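Local coordinates for protein glucose-6-phosphate isomerase (Plasmodium falciparum, PDB 3QKI) that probably interconverts alpha-D-glucose 6-phosphate and beta-D-fructose 6-phosphate, the isomerisation that forms the second step of glycolysis, at residues H113-R117 / F313-S317. Numbering follows the deposited sequence.
Sequences HTALR and FSVTS
The imidazole of His113 lies nearly flat against the phenyl ring of Phe313, an offset stack with centroids 4.2 Å apart and planes inclined by only 16°. Phe313 CD1 sits over the centre of the imidazole, and CB of the same residue adds a CH-pi contact over that face. Beside this stack Thr316 OG1 lies in the plane of the Arg117 guanidinium, at its edge, 2.9 Å from NH1. The arginine gets there by folding: CG is tucked between backbone N and carbonyl carbon (chi1 49°) and the bend follows at chi2, with the rim of one face over His113 C and Thr114 CA. Salt bridges run from NE to Asp344 and from NH2 to Glu534. Leu116 CD1 rests 3.5 Å from Thr316 OG1, and both its methyls lie against the carbons of Ser317, which N-caps helix 318-328. A water donates to Leu116 O and Thr316 O, bridging the two backbones. The side chains of Phe313 and Ser317 are each about 8 Å from those of fructose 6-phosphate-binding residues, Glu398 and Ser177 respectively, placing the contact near the substrate pocket. Stacking and van der Waals packing thus join two distant loops around a buried guanidinium, whose charged form two helix-borne carboxylates probably stabilise.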
loop_
_atom_site.group_PDB
_atom_site.type_symbol
_atom_site.label_atom_id
_atom_site.label_comp_id
_atom_site.label_asym_id
_atom_site.label_seq_id
_atom_site.Cartn_x
_atom_site.Cartn_y
_atom_site.Cartn_z
ATOM N N HIS A 113 19.685 12.229 -13.300
ATOM C CA HIS A 113 19.807 11.432 -12.084
ATOM C C HIS A 113 20.905 10.339 -12.233
ATOM O O HIS A 113 21.539 9.974 -11.252
ATOM C CB HIS A 113 18.459 10.829 -11.675
ATOM C CG HIS A 113 17.779 10.098 -12.778
ATOM N ND1 HIS A 113 16.951 10.761 -13.673
ATOM C CD2 HIS A 113 17.844 8.797 -13.113
ATOM C CE1 HIS A 113 16.545 9.837 -14.527
ATOM N NE2 HIS A 113 17.052 8.636 -14.225
ATOM N N THR A 114 21.161 9.868 -13.462
ATOM C CA THR A 114 22.216 8.885 -13.737
ATOM C C THR A 114 23.622 9.431 -13.408
ATOM O O THR A 114 24.489 8.648 -13.049
ATOM C CB THR A 114 22.148 8.358 -15.192
ATOM O OG1 THR A 114 22.185 9.470 -16.098
ATOM C CG2 THR A 114 20.919 7.529 -15.449
ATOM N N ALA A 115 23.827 10.763 -13.488
ATOM C CA ALA A 115 25.119 11.398 -13.179
ATOM C C ALA A 115 25.442 11.320 -11.690
ATOM O O ALA A 115 26.624 11.320 -11.321
ATOM C CB ALA A 115 25.120 12.855 -13.641
ATOM N N LEU A 116 24.389 11.217 -10.824
ATOM C CA LEU A 116 24.533 11.148 -9.366
ATOM C C LEU A 116 25.362 9.961 -8.876
ATOM O O LEU A 116 25.982 10.033 -7.812
ATOM C CB LEU A 116 23.158 11.118 -8.676
ATOM C CG LEU A 116 22.280 12.349 -8.901
ATOM C CD1 LEU A 116 20.838 12.066 -8.492
ATOM C CD2 LEU A 116 22.846 13.584 -8.204
ATOM N N ARG A 117 25.352 8.886 -9.628
ATOM C CA ARG A 117 26.048 7.666 -9.234
ATOM C C ARG A 117 27.285 7.322 -10.079
ATOM O O ARG A 117 27.830 6.239 -9.905
ATOM C CB ARG A 117 25.069 6.485 -9.124
ATOM C CG ARG A 117 24.164 6.334 -10.336
ATOM C CD ARG A 117 22.766 6.869 -10.071
ATOM N NE ARG A 117 21.851 6.187 -10.985
ATOM C CZ ARG A 117 20.529 6.263 -10.950
ATOM N NH1 ARG A 117 19.922 7.019 -10.038
ATOM N NH2 ARG A 117 19.802 5.568 -11.811
ATOM N N PHE A 313 13.288 10.750 -8.730
ATOM C CA PHE A 313 14.588 10.184 -9.131
ATOM C C PHE A 313 15.698 10.736 -8.187
ATOM O O PHE A 313 16.877 10.696 -8.525
ATOM C CB PHE A 313 14.912 10.604 -10.584
ATOM C CG PHE A 313 13.964 10.097 -11.649
ATOM C CD1 PHE A 313 14.131 8.830 -12.207
ATOM C CD2 PHE A 313 12.942 10.908 -12.136
ATOM C CE1 PHE A 313 13.283 8.372 -13.224
ATOM C CE2 PHE A 313 12.078 10.443 -13.140
ATOM C CZ PHE A 313 12.261 9.178 -13.683
ATOM N N SER A 314 15.319 11.288 -7.037
ATOM C CA SER A 314 16.253 11.986 -6.131
ATOM C C SER A 314 16.968 11.196 -5.027
ATOM O O SER A 314 17.895 11.734 -4.438
ATOM C CB SER A 314 15.615 13.263 -5.577
ATOM O OG SER A 314 14.707 12.989 -4.523
ATOM N N VAL A 315 16.592 9.926 -4.767
ATOM C CA VAL A 315 17.234 9.119 -3.707
ATOM C C VAL A 315 18.767 9.007 -3.833
ATOM O O VAL A 315 19.440 8.964 -2.803
ATOM C CB VAL A 315 16.539 7.760 -3.377
ATOM C CG1 VAL A 315 16.777 6.738 -4.478
ATOM C CG2 VAL A 315 17.007 7.194 -2.030
ATOM N N THR A 316 19.315 8.969 -5.075
ATOM C CA THR A 316 20.763 8.895 -5.286
ATOM C C THR A 316 21.475 10.255 -5.190
ATOM O O THR A 316 22.696 10.317 -5.296
ATOM C CB THR A 316 21.135 8.061 -6.525
ATOM O OG1 THR A 316 20.577 8.680 -7.694
ATOM C CG2 THR A 316 20.689 6.594 -6.391
ATOM N N SER A 317 20.735 11.329 -4.920
ATOM C CA SER A 317 21.346 12.645 -4.680
ATOM C C SER A 317 21.434 12.747 -3.148
ATOM O O SER A 317 21.045 11.790 -2.462
ATOM C CB SER A 317 20.457 13.769 -5.215
ATOM O OG SER A 317 19.305 13.964 -4.400
HETATM O O HOH W 1 25.071 11.721 -5.748
#